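Local coordinates for toxin PAU_02230 (Photorhabdus asymbiotica subsp. asymbiotica ATCC 43949, PDB 6HV6), which is a bacterial protein toxin, also called PaTox, whose modelled part combines many helices with a six-stranded antiparallel sheet, at residues Ser69-Lys74 with Ile225-Asp230; Glu135-Pro140 with Thr145-Leu150. The protein carries 1 engineered substitution. One frame throughout, in Å; residues are numbered along the deposited sequence.

The two contacts stand apart, with centres 29 Å from each other and nearest atoms about 18 Å apart. Interaction 1 lies about 13 Å from the centre of the chain and brings a short strand, 71-74, against the loop after helix 215-224. Interaction 2 sits farther out, about 29 Å from that centre, where a short loop leads from helix 130-138 into helix 144-176. Both are partly buried, yet the chemistry differs: three aromatic rings and a hydroxyl pair across a long sequence separation in interaction 1, a buried lysine hydrogen-bonded to a backbone oxygen at the end of a helix in interaction 2. Helix 144-176 links them, since its A163, F164 and A167 also pack on F73 of interaction 1.

Interaction 1: Ser69-Lys74 with Ile225-Asp230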
loop_
_atom_site.group_PDB
_atom_site.type_symbol
_atom_site.label_atom_id
_atom_site.label_comp_id
_atom_site.label_asym_id
_atom_site.label_seq_id
_atom_site.Cartn_x
_atom_site.Cartn_y
_atom_site.Cartn_z
ATOM N N SER A 69 -10.540 8.091 5.115
ATOM C CA SER A 69 -11.335 8.344 3.911
ATOM C C SER A 69 -12.683 7.632 3.961
ATOM O O SER A 69 -13.115 6.978 3.010
ATOM C CB SER A 69 -10.548 7.966 2.658
ATOM O OG SER A 69 -9.424 8.835 2.514
ATOM N N GLY A 70 -13.360 7.774 5.095
ATOM C CA GLY A 70 -14.682 7.224 5.275
ATOM C C GLY A 70 -14.727 5.851 5.908
ATOM O O GLY A 70 -15.808 5.420 6.327
ATOM N N TYR A 71 -13.598 5.156 6.006
ATOM C CA TYR A 71 -13.553 3.814 6.576
ATOM C C TYR A 71 -13.029 3.870 8.002
ATOM O O TYR A 71 -11.962 4.438 8.253
ATOM C CB TYR A 71 -12.680 2.887 5.731
ATOM C CG TYR A 71 -13.288 2.597 4.378
ATOM C CD1 TYR A 71 -14.173 1.540 4.208
ATOM C CD2 TYR A 71 -13.007 3.399 3.284
ATOM C CE1 TYR A 71 -14.741 1.275 2.978
ATOM C CE2 TYR A 71 -13.573 3.142 2.045
ATOM C CZ TYR A 71 -14.438 2.075 1.901
ATOM O OH TYR A 71 -15.012 1.810 0.677
ATOM N N LYS A 72 -13.775 3.266 8.924
ATOM C CA LYS A 72 -13.414 3.251 10.335
ATOM C C LYS A 72 -12.572 2.021 10.637
ATOM O O LYS A 72 -12.926 0.905 10.247
ATOM C CB LYS A 72 -14.667 3.258 11.212
ATOM C CG LYS A 72 -15.610 4.415 10.920
ATOM C CD LYS A 72 -16.334 4.904 12.175
ATOM C CE LYS A 72 -17.261 3.849 12.756
ATOM N NZ LYS A 72 -17.853 4.290 14.057
ATOM N N PHE A 73 -11.455 2.226 11.326
ATOM C CA PHE A 73 -10.609 1.131 11.776
ATOM C C PHE A 73 -10.553 1.175 13.290
ATOM O O PHE A 73 -10.158 2.193 13.870
ATOM C CB PHE A 73 -9.218 1.216 11.154
ATOM C CG PHE A 73 -9.249 1.141 9.668
ATOM C CD1 PHE A 73 -9.496 2.274 8.910
ATOM C CD2 PHE A 73 -9.105 -0.071 9.023
ATOM C CE1 PHE A 73 -9.552 2.208 7.540
ATOM C CE2 PHE A 73 -9.167 -0.143 7.640
ATOM C CZ PHE A 73 -9.391 1.006 6.903
ATOM N N LYS A 74 -10.968 0.082 13.920
ATOM C CA LYS A 74 -11.074 0.009 15.369
ATOM C C LYS A 74 -9.793 -0.541 15.980
ATOM O O LYS A 74 -9.205 -1.493 15.463
ATOM C CB LYS A 74 -12.261 -0.869 15.766
ATOM C CG LYS A 74 -13.587 -0.123 15.847
ATOM C CD LYS A 74 -13.593 0.856 17.013
ATOM C CE LYS A 74 -14.903 1.626 17.104
ATOM N NZ LYS A 74 -14.914 2.556 18.270
ATOM N N ILE A 225 -11.772 0.017 -3.018
ATOM C CA ILE A 225 -11.360 -1.376 -3.209
ATOM C C ILE A 225 -11.280 -2.113 -1.874
ATOM O O ILE A 225 -11.445 -3.343 -1.824
ATOM C CB ILE A 225 -10.025 -1.432 -3.977
ATOM C CG1 ILE A 225 -10.186 -0.775 -5.352
ATOM C CG2 ILE A 225 -9.541 -2.858 -4.146
ATOM C CD1 ILE A 225 -8.898 -0.729 -6.174
ATOM N N TYR A 226 -11.050 -1.379 -0.771
ATOM C CA TYR A 226 -11.103 -1.981 0.560
ATOM C C TYR A 226 -12.403 -2.744 0.780
ATOM O O TYR A 226 -12.417 -3.765 1.472
ATOM C CB TYR A 226 -10.929 -0.903 1.641
ATOM C CG TYR A 226 -10.949 -1.460 3.052
ATOM C CD1 TYR A 226 -9.883 -2.213 3.541
ATOM C CD2 TYR A 226 -12.030 -1.238 3.890
ATOM C CE1 TYR A 226 -9.901 -2.743 4.824
ATOM C CE2 TYR A 226 -12.054 -1.762 5.186
ATOM C CZ TYR A 226 -10.985 -2.508 5.643
ATOM O OH TYR A 226 -11.008 -3.027 6.920
ATOM N N SER A 227 -13.492 -2.285 0.176
ATOM C CA SER A 227 -14.793 -2.930 0.304
ATOM C C SER A 227 -14.977 -4.148 -0.595
ATOM O O SER A 227 -16.037 -4.785 -0.516
ATOM C CB SER A 227 -15.896 -1.921 -0.005
ATOM O OG SER A 227 -16.087 -1.044 1.087
ATOM N N SER A 228 -14.019 -4.484 -1.458
ATOM C CA SER A 228 -14.251 -5.589 -2.385
ATOM C C SER A 228 -14.375 -6.906 -1.636
ATOM O O SER A 228 -13.648 -7.168 -0.676
ATOM C CB SER A 228 -13.129 -5.698 -3.416
ATOM O OG SER A 228 -13.459 -6.668 -4.405
ATOM N N ASN A 229 -15.316 -7.740 -2.067
ATOM C CA ASN A 229 -15.367 -9.105 -1.565
ATOM C C ASN A 229 -14.700 -10.072 -2.530
ATOM O O ASN A 229 -14.856 -11.286 -2.388
ATOM C CB ASN A 229 -16.811 -9.531 -1.278
ATOM C CG ASN A 229 -17.610 -9.792 -2.541
ATOM O OD1 ASN A 229 -17.329 -9.218 -3.600
ATOM N ND2 ASN A 229 -18.613 -10.666 -2.439
ATOM N N ASP A 230 -13.964 -9.554 -3.510
ATOM C CA ASP A 230 -13.318 -10.393 -4.513
ATOM C C ASP A 230 -12.401 -9.495 -5.323
ATOM O O ASP A 230 -12.762 -9.071 -6.422
ATOM C CB ASP A 230 -14.364 -11.088 -5.408
ATOM C CG ASP A 230 -13.752 -12.112 -6.358
ATOM O OD1 ASP A 230 -12.530 -12.363 -6.291
ATOM O OD2 ASP A 230 -14.505 -12.659 -7.186
HETATM O O HOH W 1 -13.268 -0.805 8.110
#
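Y71 and Y226 meet through different first torsions: Y71 carries CG beside its backbone N (chi1 -68°), whereas Y226 places CG opposite the N (chi1 -179°). The side chains slide past each other in opposite directions, and their rings form an offset edge-to-face (T-shaped) pair. The edge of Y226 is turned toward the face of Y71, with the planes at 76° and the centroids 5.3 Å apart. The closest carbons are Y71 CD1 and Y226 CD2, at 3.5 Å. F73, coming at Y226 from the opposite direction, completes the aromatic cluster. Its CE2 touches Y226 CZ at 3.6 Å, and its CZ lies over one face of the Y226 ring, toward the rim. The backbone of F73 pairs with I66 in the two-stranded antiparallel hairpin 65-68/71-74, while its ring also packs on L190 of helix 188-191. M223 of helix 215-224 touches the Y71 side chain.

Beyond the cluster, the phenol OH of Y71 is hydrogen-bonded to S227 OG at 3.1 Å; either hydroxyl could be the donor. The serine oxygen approaches at the edge of the Y71 ring, near its plane. At the far end of Y226, one water donates a hydrogen bond to K72 O at 2.8 Å and has a weak link of 3.4 Å to Y226 OH. In the same loop, S228 OG accepts from D230 N in an ST turn.

The join between strand 71-74 and the loop after helix 215-224 therefore rests mainly on aromatic packing. The Y71-S227 hydroxyl bond is the one direct polar link between the two segments and probably helps to fix where the Y71 ring ends, whereas the weak water contact can add little to the hold on Y226.

Interaction 2: Glu135-Pro140 with Thr145-Leu150; sequences ERYISP and TTKGVL
The Y137 ring has K147 CB over one face and L150 at its edge. K147 CB makes a CH-pi contact 4.3 Å from the ring centroid, displaced toward the rim. L150 CB comes up near the ring plane, 4.0 Å from Y137 CD2, while L150 CD1 lies against the backbone, 3.6 Å from Y137 N. The same methyl also touches R136 CB at 3.9 Å. The R136 guanidinium has S139 OG in plane at its edge, but its stronger partner is D141, with which it forms a salt bridge; S139 OG is also hydrogen-bonded to D141.

These contacts close a helix-loop-helix: helix 130-138 ends here, a short loop reverses the chain, and helix 144-176 begins. K147 spans the turn. Its chain runs out nearly extended until a bend at chi4 (-57°) brings NZ to Y137 O, a hydrogen bond of 2.8 Å with a C=O...N angle of 156° and the donor tilted 24° from the carbonyl plane. S139 O lies 2.7 Å from K147 NZ; T142 OG1, outside the two segments, is hydrogen-bonded to the same nitrogen. This buried NZ sits among oxygens at the C-terminal end of a helix, where the helix dipole would probably favour its positive charge. At the far end of the ring, Y137 OH is hydrogen-bonded to Y110 OH of helix 101-115.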
loop_
_atom_site.group_PDB
_atom_site.type_symbol
_atom_site.label_atom_id
_atom_site.label_comp_id
_atom_site.label_asym_id
_atom_site.label_seq_id
_atom_site.Cartn_x
_atom_site.Cartn_y
_atom_site.Cartn_z
ATOM N N GLU A 135 -1.408 -16.883 23.036
ATOM C CA GLU A 135 -0.634 -17.609 24.042
ATOM C C GLU A 135 -0.481 -19.080 23.674
ATOM O O GLU A 135 0.599 -19.655 23.840
ATOM C CB GLU A 135 -1.297 -17.508 25.417
ATOM C CG GLU A 135 -1.133 -16.205 26.115
ATOM C CD GLU A 135 -1.773 -16.229 27.497
ATOM O OE1 GLU A 135 -2.123 -17.335 27.971
ATOM O OE2 GLU A 135 -1.933 -15.143 28.094
ATOM N N ARG A 136 -1.559 -19.716 23.215
ATOM C CA ARG A 136 -1.468 -21.121 22.825
ATOM C C ARG A 136 -0.585 -21.288 21.591
ATOM O O ARG A 136 0.211 -22.232 21.510
ATOM C CB ARG A 136 -2.868 -21.687 22.566
ATOM C CG ARG A 136 -3.803 -21.571 23.774
ATOM C CD ARG A 136 -3.284 -22.405 24.951
ATOM N NE ARG A 136 -3.436 -23.820 24.637
ATOM C CZ ARG A 136 -2.450 -24.711 24.661
ATOM N NH1 ARG A 136 -1.233 -24.343 25.021
ATOM N NH2 ARG A 136 -2.693 -25.976 24.338
ATOM N N TYR A 137 -0.681 -20.363 20.645
ATOM C CA TYR A 137 0.153 -20.451 19.448
ATOM C C TYR A 137 1.627 -20.440 19.823
ATOM O O TYR A 137 2.417 -21.252 19.327
ATOM C CB TYR A 137 -0.165 -19.289 18.513
ATOM C CG TYR A 137 0.614 -19.279 17.211
ATOM C CD1 TYR A 137 1.954 -18.880 17.164
ATOM C CD2 TYR A 137 -0.008 -19.626 16.019
ATOM C CE1 TYR A 137 2.651 -18.850 15.950
ATOM C CE2 TYR A 137 0.675 -19.606 14.822
ATOM C CZ TYR A 137 1.996 -19.223 14.785
ATOM O OH TYR A 137 2.648 -19.213 13.560
ATOM N N ILE A 138 2.020 -19.512 20.700
ATOM C CA ILE A 138 3.435 -19.380 21.017
ATOM C C ILE A 138 3.899 -20.409 22.031
ATOM O O ILE A 138 5.107 -20.534 22.246
ATOM C CB ILE A 138 3.761 -17.954 21.502
ATOM C CG1 ILE A 138 3.089 -17.636 22.826
ATOM C CG2 ILE A 138 3.317 -16.931 20.463
ATOM C CD1 ILE A 138 3.370 -16.220 23.289
ATOM N N SER A 139 2.984 -21.161 22.641
ATOM C CA SER A 139 3.382 -22.144 23.641
ATOM C C SER A 139 4.038 -23.341 22.960
ATOM O O SER A 139 3.644 -23.728 21.859
ATOM C CB SER A 139 2.172 -22.618 24.448
ATOM O OG SER A 139 2.522 -23.685 25.325
ATOM N N PRO A 140 5.023 -23.972 23.606
ATOM C CA PRO A 140 5.669 -25.127 22.979
ATOM C C PRO A 140 4.841 -26.400 23.036
ATOM O O PRO A 140 5.220 -27.385 22.391
ATOM C CB PRO A 140 6.973 -25.280 23.775
ATOM C CG PRO A 140 6.675 -24.695 25.088
ATOM C CD PRO A 140 5.683 -23.583 24.863
ATOM N N THR A 145 0.674 -28.548 13.421
ATOM C CA THR A 145 -0.683 -28.508 12.887
ATOM C C THR A 145 -1.538 -27.537 13.683
ATOM O O THR A 145 -2.250 -26.699 13.119
ATOM C CB THR A 145 -1.290 -29.911 12.914
ATOM O OG1 THR A 145 -0.454 -30.798 12.158
ATOM C CG2 THR A 145 -2.697 -29.910 12.310
ATOM N N THR A 146 -1.442 -27.615 15.008
ATOM C CA THR A 146 -2.298 -26.826 15.879
ATOM C C THR A 146 -1.980 -25.348 15.752
ATOM O O THR A 146 -2.890 -24.513 15.712
ATOM C CB THR A 146 -2.127 -27.331 17.317
ATOM O OG1 THR A 146 -2.430 -28.724 17.345
ATOM C CG2 THR A 146 -3.045 -26.623 18.284
ATOM N N LYS A 147 -0.691 -25.007 15.670
ATOM C CA LYS A 147 -0.313 -23.626 15.403
ATOM C C LYS A 147 -0.916 -23.135 14.086
ATOM O O LYS A 147 -1.447 -22.024 14.020
ATOM C CB LYS A 147 1.211 -23.497 15.391
ATOM C CG LYS A 147 1.915 -23.717 16.760
ATOM C CD LYS A 147 3.363 -23.226 16.671
ATOM C CE LYS A 147 4.285 -23.851 17.738
ATOM N NZ LYS A 147 3.826 -23.623 19.151
ATOM N N GLY A 148 -0.859 -23.952 13.026
ATOM C CA GLY A 148 -1.473 -23.547 11.765
ATOM C C GLY A 148 -2.962 -23.282 11.908
ATOM O O GLY A 148 -3.471 -22.260 11.446
ATOM N N VAL A 149 -3.674 -24.196 12.576
ATOM C CA VAL A 149 -5.095 -24.006 12.863
ATOM C C VAL A 149 -5.321 -22.682 13.587
ATOM O O VAL A 149 -6.224 -21.914 13.245
ATOM C CB VAL A 149 -5.633 -25.190 13.694
ATOM C CG1 VAL A 149 -6.990 -24.844 14.297
ATOM C CG2 VAL A 149 -5.738 -26.455 12.836
ATOM N N LEU A 150 -4.503 -22.405 14.608
ATOM C CA LEU A 150 -4.658 -21.179 15.382
ATOM C C LEU A 150 -4.430 -19.956 14.513
ATOM O O LEU A 150 -5.173 -18.976 14.605
ATOM C CB LEU A 150 -3.686 -21.174 16.574
ATOM C CG LEU A 150 -4.107 -22.080 17.727
ATOM C CD1 LEU A 150 -2.925 -22.373 18.679
ATOM C CD2 LEU A 150 -5.292 -21.464 18.497
#